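Local coordinates for protein antistasin (Haementeria officinalis, PDB 1SKZ) that potently inhibits the blood coagulation protease factor Xa, acting as a disulfide-rich serine protease inhibitor from a leech, at residues M58-M72 against R75-N87. Residues are numbered along the deposited sequence; the frame is centred on the assembly and turned at random.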
ATOM      1  N   MET A  58     -10.500  -4.083   9.395  1.00 29.13           N
ATOM      2  CA  MET A  58     -10.687  -2.715   9.862  1.00 29.89           C
ATOM      3  C   MET A  58     -11.950  -2.716  10.707  1.00 30.10           C
ATOM      4  O   MET A  58     -12.880  -3.481  10.416  1.00 31.11           O
ATOM      5  CB  MET A  58     -10.874  -1.746   8.685  1.00 31.32           C
ATOM      6  CG  MET A  58     -10.791  -0.271   9.053  1.00 32.04           C
ATOM      7  SD  MET A  58     -11.304   0.711   7.654  1.00 36.67           S
ATOM      8  CE  MET A  58     -11.759   2.398   8.426  1.00 34.70           C
ATOM      9  N   LYS A  59     -11.913  -2.008  11.839  1.00 30.02           N
ATOM     10  CA  LYS A  59     -13.092  -1.861  12.684  1.00 29.18           C
ATOM     11  C   LYS A  59     -14.159  -1.222  11.813  1.00 28.44           C
ATOM     12  O   LYS A  59     -13.850  -0.329  11.014  1.00 26.25           O
ATOM     13  CB  LYS A  59     -12.776  -0.972  13.893  1.00 31.01           C
ATOM     14  CG  LYS A  59     -13.993  -0.684  14.823  1.00 31.83           C
ATOM     15  CD  LYS A  59     -13.518  -0.373  16.251  1.00 33.87           C
ATOM     16  CE  LYS A  59     -14.622   0.182  17.137  1.00 34.55           C
ATOM     17  NZ  LYS A  59     -14.951   1.635  16.852  1.00 37.49           N
ATOM     18  N   ALA A  60     -15.372  -1.770  11.852  1.00 27.63           N
ATOM     19  CA  ALA A  60     -16.355  -1.491  10.805  1.00 27.86           C
ATOM     20  C   ALA A  60     -16.861  -0.075  10.871  1.00 28.39           C
ATOM     21  O   ALA A  60     -17.226   0.510   9.856  1.00 29.23           O
ATOM     22  CB  ALA A  60     -17.527  -2.453  10.918  1.00 27.31           C
ATOM     23  N   THR A  61     -17.058   0.399  12.099  1.00 29.10           N
ATOM     24  CA  THR A  61     -17.729   1.669  12.336  1.00 27.00           C
ATOM     25  C   THR A  61     -17.113   2.380  13.537  1.00 25.01           C
ATOM     26  O   THR A  61     -16.474   1.744  14.412  1.00 24.85           O
ATOM     27  CB  THR A  61     -19.234   1.423  12.588  1.00 28.58           C
ATOM     28  OG1 THR A  61     -19.968   2.585  12.182  1.00 31.66           O
ATOM     29  CG2 THR A  61     -19.502   1.081  14.069  1.00 25.00           C
ATOM     30  N   CYS A  62     -17.192   3.702  13.518  1.00 24.15           N
ATOM     31  CA  CYS A  62     -16.764   4.475  14.673  1.00 24.55           C
ATOM     32  C   CYS A  62     -17.725   5.637  14.870  1.00 24.87           C
ATOM     33  O   CYS A  62     -18.089   6.303  13.900  1.00 23.82           O
ATOM     34  CB  CYS A  62     -15.320   4.985  14.468  1.00 21.90           C
ATOM     35  SG  CYS A  62     -14.547   5.756  15.932  1.00 22.54           S
ATOM     36  N   ASP A  63     -18.009   5.938  16.136  1.00 24.91           N
ATOM     37  CA  ASP A  63     -18.777   7.116  16.529  1.00 27.72           C
ATOM     38  C   ASP A  63     -18.110   7.859  17.696  1.00 25.34           C
ATOM     39  O   ASP A  63     -17.612   7.214  18.635  1.00 24.67           O
ATOM     40  CB  ASP A  63     -20.198   6.699  16.949  1.00 31.30           C
ATOM     41  CG  ASP A  63     -21.128   7.892  17.089  1.00 35.50           C
ATOM     42  OD1 ASP A  63     -21.502   8.427  16.019  1.00 38.67           O
ATOM     43  OD2 ASP A  63     -21.377   8.376  18.230  1.00 34.19           O
ATOM     44  N   ILE A  64     -18.204   9.195  17.676  1.00 26.19           N
ATOM     45  CA  ILE A  64     -17.690  10.078  18.753  1.00 28.97           C
ATOM     46  C   ILE A  64     -18.155   9.709  20.179  1.00 30.80           C
ATOM     47  O   ILE A  64     -17.406   9.882  21.155  1.00 31.62           O
ATOM     48  CB  ILE A  64     -18.061  11.573  18.491  1.00 28.86           C
ATOM     49  CG1 ILE A  64     -17.353  12.504  19.482  1.00 29.56           C
ATOM     50  CG2 ILE A  64     -19.564  11.795  18.670  1.00 29.20           C
ATOM     51  CD1 ILE A  64     -15.875  12.728  19.211  1.00 27.61           C
ATOM     52  N   SER A  65     -19.361   9.155  20.285  1.00 31.12           N
ATOM     53  CA  SER A  65     -19.922   8.766  21.570  1.00 31.06           C
ATOM     54  C   SER A  65     -19.065   7.680  22.203  1.00 31.76           C
ATOM     55  O   SER A  65     -18.896   7.680  23.432  1.00 30.62           O
ATOM     56  CB  SER A  65     -21.386   8.290  21.404  1.00 30.90           C
ATOM     57  OG  SER A  65     -21.473   6.971  20.879  1.00 31.37           O
ATOM     58  N   GLU A  66     -18.396   6.864  21.367  1.00 30.53           N
ATOM     59  CA  GLU A  66     -17.503   5.815  21.884  1.00 31.13           C
ATOM     60  C   GLU A  66     -16.218   6.404  22.442  1.00 27.59           C
ATOM     61  O   GLU A  66     -15.455   5.712  23.085  1.00 27.41           O
ATOM     62  CB  GLU A  66     -17.081   4.804  20.800  1.00 34.47           C
ATOM     63  CG  GLU A  66     -18.164   4.074  19.988  1.00 36.81           C
ATOM     64  CD  GLU A  66     -17.602   3.530  18.666  1.00 36.23           C
ATOM     65  OE1 GLU A  66     -16.514   3.961  18.255  1.00 37.05           O
ATOM     66  OE2 GLU A  66     -18.266   2.719  17.996  1.00 38.28           O
ATOM     67  N   CYS A  67     -15.903   7.625  22.043  1.00 26.04           N
ATOM     68  CA  CYS A  67     -14.568   8.131  22.211  1.00 23.55           C
ATOM     69  C   CYS A  67     -14.255   8.673  23.591  1.00 26.04           C
ATOM     70  O   CYS A  67     -15.080   9.332  24.209  1.00 29.52           O
ATOM     71  CB  CYS A  67     -14.313   9.187  21.166  1.00 22.20           C
ATOM     72  SG  CYS A  67     -14.023   8.532  19.492  1.00 21.48           S
ATOM     73  N   PRO A  68     -13.014   8.477  24.064  1.00 25.95           N
ATOM     74  CA  PRO A  68     -12.472   9.263  25.181  1.00 25.41           C
ATOM     75  C   PRO A  68     -12.608  10.777  25.016  1.00 25.42           C
ATOM     76  O   PRO A  68     -12.604  11.308  23.913  1.00 24.40           O
ATOM     77  CB  PRO A  68     -10.993   8.863  25.223  1.00 25.37           C
ATOM     78  CG  PRO A  68     -10.941   7.539  24.562  1.00 24.86           C
ATOM     79  CD  PRO A  68     -12.066   7.449  23.592  1.00 25.76           C
ATOM     80  N   GLU A  69     -12.528  11.468  26.139  1.00 26.53           N
ATOM     81  CA  GLU A  69     -12.384  12.905  26.153  1.00 28.06           C
ATOM     82  C   GLU A  69     -11.221  13.355  25.255  1.00 26.20           C
ATOM     83  O   GLU A  69     -10.141  12.768  25.302  1.00 25.32           O
ATOM     84  CB  GLU A  69     -12.150  13.357  27.598  1.00 32.45           C
ATOM     85  CG  GLU A  69     -12.132  14.850  27.804  1.00 38.52           C
ATOM     86  CD  GLU A  69     -12.008  15.219  29.271  1.00 42.44           C
ATOM     87  OE1 GLU A  69     -11.639  14.341  30.101  1.00 45.41           O
ATOM     88  OE2 GLU A  69     -12.276  16.399  29.599  1.00 44.60           O
ATOM     89  N   GLY A  70     -11.480  14.361  24.413  1.00 23.42           N
ATOM     90  CA  GLY A  70     -10.439  15.034  23.644  1.00 21.51           C
ATOM     91  C   GLY A  70     -10.028  14.290  22.386  1.00 21.03           C
ATOM     92  O   GLY A  70      -9.126  14.749  21.671  1.00 19.95           O
ATOM     93  N   MET A  71     -10.682  13.141  22.144  1.00 20.99           N
ATOM     94  CA  MET A  71     -10.350  12.235  21.035  1.00 20.89           C
ATOM     95  C   MET A  71     -11.556  12.087  20.124  1.00 20.85           C
ATOM     96  O   MET A  71     -12.707  12.053  20.586  1.00 22.03           O
ATOM     97  CB  MET A  71      -9.954  10.825  21.551  1.00 19.41           C
ATOM     98  CG  MET A  71      -8.715  10.787  22.462  1.00 20.96           C
ATOM     99  SD  MET A  71      -7.240  11.472  21.633  1.00 24.39           S
ATOM    100  CE  MET A  71      -6.399  12.228  22.888  1.00 21.03           C
ATOM    101  N   MET A  72     -11.276  11.841  18.852  1.00 19.04           N
ATOM    102  CA  MET A  72     -12.310  11.513  17.886  1.00 19.78           C
ATOM    103  C   MET A  72     -11.837  10.395  16.967  1.00 19.95           C
ATOM    104  O   MET A  72     -10.625  10.121  16.857  1.00 16.55           O
ATOM    105  CB  MET A  72     -12.668  12.742  17.045  1.00 20.33           C
ATOM    106  CG  MET A  72     -11.511  13.274  16.229  1.00 21.43           C
ATOM    107  SD  MET A  72     -11.907  14.819  15.472  1.00 24.89           S
ATOM    108  CE  MET A  72     -12.877  14.271  14.149  1.00 24.84           C
ATOM    109  N   ARG A  75     -11.025   8.064  10.457  1.00 18.71           N
ATOM    110  CA  ARG A  75     -11.660   7.415   9.327  1.00 20.83           C
ATOM    111  C   ARG A  75     -10.751   6.357   8.719  1.00 21.87           C
ATOM    112  O   ARG A  75     -11.198   5.582   7.861  1.00 22.52           O
ATOM    113  CB  ARG A  75     -12.006   8.434   8.231  1.00 25.82           C
ATOM    114  CG  ARG A  75     -13.238   9.350   8.494  1.00 32.71           C
ATOM    115  CD  ARG A  75     -13.054  10.668   7.726  1.00 39.42           C
ATOM    116  NE  ARG A  75     -13.807  11.806   8.272  1.00 45.96           N
ATOM    117  CZ  ARG A  75     -13.557  12.425   9.435  1.00 48.02           C
ATOM    118  NH1 ARG A  75     -12.555  12.031  10.234  1.00 50.03           N
ATOM    119  NH2 ARG A  75     -14.372  13.397   9.839  1.00 48.56           N
ATOM    120  N   LEU A  76      -9.448   6.436   9.005  1.00 19.18           N
ATOM    121  CA  LEU A  76      -8.535   5.409   8.552  1.00 15.77           C
ATOM    122  C   LEU A  76      -8.707   4.125   9.358  1.00 15.87           C
ATOM    123  O   LEU A  76      -8.712   3.015   8.810  1.00 16.15           O
ATOM    124  CB  LEU A  76      -7.086   5.901   8.646  1.00 14.31           C
ATOM    125  CG  LEU A  76      -6.048   5.002   7.932  1.00 11.80           C
ATOM    126  CD1 LEU A  76      -6.360   4.911   6.431  1.00 10.20           C
ATOM    127  CD2 LEU A  76      -4.629   5.574   8.172  1.00 13.06           C
ATOM    128  N   THR A  77      -8.758   4.254  10.676  1.00 16.76           N
ATOM    129  CA  THR A  77      -8.743   3.080  11.545  1.00 15.45           C
ATOM    130  C   THR A  77     -10.116   2.743  12.165  1.00 16.10           C
ATOM    131  O   THR A  77     -10.224   1.753  12.877  1.00 16.91           O
ATOM    132  CB  THR A  77      -7.758   3.266  12.701  1.00 16.06           C
ATOM    133  OG1 THR A  77      -8.212   4.344  13.534  1.00 15.88           O
ATOM    134  CG2 THR A  77      -6.320   3.584  12.170  1.00 15.12           C
ATOM    135  N   ASN A  78     -11.051   3.695  12.088  1.00 17.85           N
ATOM    136  CA  ASN A  78     -12.331   3.646  12.823  1.00 19.51           C
ATOM    137  C   ASN A  78     -12.137   3.402  14.316  1.00 20.94           C
ATOM    138  O   ASN A  78     -12.976   2.771  14.971  1.00 20.68           O
ATOM    139  CB  ASN A  78     -13.265   2.572  12.241  1.00 19.02           C
ATOM    140  CG  ASN A  78     -14.034   3.067  11.042  1.00 20.57           C
ATOM    141  OD1 ASN A  78     -14.048   4.255  10.736  1.00 22.47           O
ATOM    142  ND2 ASN A  78     -14.681   2.158  10.345  1.00 24.72           N
ATOM    143  N   LYS A  79     -11.046   3.932  14.861  1.00 20.34           N
ATOM    144  CA  LYS A  79     -10.831   3.939  16.309  1.00 19.81           C
ATOM    145  C   LYS A  79     -10.648   5.385  16.714  1.00 16.56           C
ATOM    146  O   LYS A  79     -10.457   6.249  15.856  1.00 15.41           O
ATOM    147  CB  LYS A  79      -9.580   3.129  16.699  1.00 21.60           C
ATOM    148  CG  LYS A  79      -9.693   1.682  16.349  1.00 25.35           C
ATOM    149  CD  LYS A  79      -8.428   0.913  16.713  1.00 30.60           C
ATOM    150  CE  LYS A  79      -8.756  -0.591  16.857  1.00 33.70           C
ATOM    151  NZ  LYS A  79      -7.535  -1.474  17.028  1.00 37.85           N
ATOM    152  N   CYS A  80     -10.699   5.639  18.017  1.00 15.11           N
ATOM    153  CA  CYS A  80     -10.689   6.990  18.540  1.00 15.01           C
ATOM    154  C   CYS A  80      -9.270   7.476  18.664  1.00 13.47           C
ATOM    155  O   CYS A  80      -8.788   7.785  19.752  1.00 15.31           O
ATOM    156  CB  CYS A  80     -11.447   7.038  19.891  1.00 17.57           C
ATOM    157  SG  CYS A  80     -13.236   6.687  19.723  1.00 19.70           S
ATOM    158  N   ASP A  81      -8.599   7.573  17.521  1.00 15.46           N
ATOM    159  CA  ASP A  81      -7.148   7.768  17.475  1.00 14.87           C
ATOM    160  C   ASP A  81      -6.710   9.228  17.433  1.00 14.49           C
ATOM    161  O   ASP A  81      -5.564   9.539  17.736  1.00 16.44           O
ATOM    162  CB  ASP A  81      -6.571   7.023  16.261  1.00 15.74           C
ATOM    163  CG  ASP A  81      -6.402   5.520  16.508  1.00 17.42           C
ATOM    164  OD1 ASP A  81      -6.154   5.089  17.656  1.00 19.53           O
ATOM    165  OD2 ASP A  81      -6.537   4.748  15.538  1.00 18.40           O
ATOM    166  N   CYS A  82      -7.576  10.110  16.942  1.00 14.91           N
ATOM    167  CA  CYS A  82      -7.192  11.488  16.675  1.00 15.36           C
ATOM    168  C   CYS A  82      -7.573  12.458  17.773  1.00 18.38           C
ATOM    169  O   CYS A  82      -8.656  12.374  18.348  1.00 18.82           O
ATOM    170  CB  CYS A  82      -7.795  11.972  15.363  1.00 13.93           C
ATOM    171  SG  CYS A  82      -7.493  10.876  13.949  1.00 15.00           S
ATOM    172  N   LYS A  83      -6.649  13.351  18.098  1.00 19.57           N
ATOM    173  CA  LYS A  83      -6.962  14.504  18.923  1.00 19.87           C
ATOM    174  C   LYS A  83      -8.037  15.325  18.207  1.00 20.72           C
ATOM    175  O   LYS A  83      -7.848  15.706  17.031  1.00 18.98           O
ATOM    176  CB  LYS A  83      -5.731  15.368  19.076  1.00 21.64           C
ATOM    177  CG  LYS A  83      -4.762  14.917  20.128  1.00 25.18           C
ATOM    178  CD  LYS A  83      -3.942  16.116  20.552  1.00 27.23           C
ATOM    179  CE  LYS A  83      -2.575  15.715  20.995  1.00 30.53           C
ATOM    180  NZ  LYS A  83      -2.701  15.219  22.365  1.00 34.46           N
ATOM    181  N   ILE A  84      -9.061  15.734  18.959  1.00 18.72           N
ATOM    182  CA  ILE A  84     -10.068  16.675  18.446  1.00 18.56           C
ATOM    183  C   ILE A  84      -9.478  18.055  18.162  1.00 18.06           C
ATOM    184  O   ILE A  84      -9.726  18.644  17.101  1.00 18.60           O
ATOM    185  CB  ILE A  84     -11.238  16.826  19.430  1.00 18.26           C
ATOM    186  CG1 ILE A  84     -11.956  15.486  19.574  1.00 17.57           C
ATOM    187  CG2 ILE A  84     -12.211  17.920  18.917  1.00 19.69           C
ATOM    188  CD1 ILE A  84     -13.115  15.503  20.613  1.00 20.01           C
ATOM    189  N   ASP A  85      -8.649  18.537  19.093  1.00 18.66           N
ATOM    190  CA  ASP A  85      -7.982  19.819  18.960  1.00 20.09           C
ATOM    191  C   ASP A  85      -6.458  19.604  18.948  1.00 22.55           C
ATOM    192  O   ASP A  85      -5.846  19.367  19.983  1.00 23.33           O
ATOM    193  CB  ASP A  85      -8.360  20.735  20.132  1.00 21.77           C
ATOM    194  CG  ASP A  85      -8.030  22.219  19.868  1.00 22.90           C
ATOM    195  OD1 ASP A  85      -7.297  22.541  18.895  1.00 22.21           O
ATOM    196  OD2 ASP A  85      -8.526  23.079  20.634  1.00 23.12           O
ATOM    197  N   ILE A  86      -5.848  19.799  17.790  1.00 21.80           N
ATOM    198  CA  ILE A  86      -4.398  19.780  17.678  1.00 23.44           C
ATOM    199  C   ILE A  86      -3.786  21.173  17.859  1.00 25.37           C
ATOM    200  O   ILE A  86      -2.572  21.325  17.736  1.00 27.20           O
ATOM    201  CB  ILE A  86      -3.967  19.163  16.300  1.00 23.32           C
ATOM    202  CG1 ILE A  86      -4.441  20.038  15.141  1.00 21.40           C
ATOM    203  CG2 ILE A  86      -4.578  17.756  16.152  1.00 22.62           C
ATOM    204  CD1 ILE A  86      -3.708  19.762  13.811  1.00 22.76           C
ATOM    205  N   ASN A  87      -4.618  22.162  18.216  1.00 26.36           N
ATOM    206  CA  ASN A  87      -4.218  23.578  18.384  1.00 25.78           C
ATOM    207  C   ASN A  87      -3.134  23.993  17.438  1.00 25.48           C
ATOM    208  O   ASN A  87      -2.025  24.280  17.859  1.00 26.83           O
ATOM    209  CB  ASN A  87      -3.753  23.874  19.807  1.00 27.70           C
ATOM    210  CG  ASN A  87      -3.630  25.394  20.101  1.00 30.06           C
ATOM    211  OD1 ASN A  87      -4.328  26.256  19.520  1.00 27.32           O
ATOM    212  ND2 ASN A  87      -2.741  25.713  21.030  1.00 31.08           N
TER
HETATM  213  O   HOH W   1      -9.154  -0.694  12.942  1.00 26.84           O
HETATM  214  O   HOH W   2      -8.230  17.176  21.672  1.00 20.79           O
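Asn-78 and Lys-59 grip each other at two points. The carboxamide ND2 of Asn-78 donates to the carbonyl O of Lys-59 at 2.7 Å, with the acceptor close to the amide plane, while Lys-59 NZ reaches back to the backbone O of Asn-78 at 3.0 Å, almost in line with that C=O. The lysine can do this because its chain runs out extended and bends only at its last torsion (chi4 -76°), which also turns NZ onto Thr-61 O and into a salt bridge with Glu-66. Asparagine suits its place: it accepts the left-handed backbone conformation, its short amide meets a backbone carbonyl, and its CB packs 3.9 Å from CB of Cys-62. With an alanine here, Lys-59 O would probably lose its amide donor, and a gap is likely to open beside the Met-58 methyl, whose CE lies 3.5 Å from Asn-78 ND2.

Further along, the Cys-67 to Cys-80 disulfide staples the two segments covalently, with Pro-68 CD packed on CB of Cys-80 and the sulfur of Cys-62, itself paired with Cys-73, close by. Dense cross-linking of this kind, with little regular secondary structure, marks the antistasin family. What sheet there is comes from the short antiparallel hairpin of strands 71-72 and 82-83: Met-72 and Cys-82 form a hydrogen-bonded pair, and Asp-81 with Cys-82 opposite Met-72 makes a classic beta bulge. Past Met-71, Ile-84 N donates to Gly-70 O (2.9 Å), and Ile-84 CG1 lies 3.8 Å from CB of Met-72. Gly-70, with positive phi, fits the type II turn from Pro-68 to Met-71.

In the second shell, water 1 links Lys-59 N to Thr-77 O, and Thr-77 OG1 both donates to Asp-81 OD2 (2.6 Å) and accepts from Lys-79 N, an ST turn that spans Asn-78.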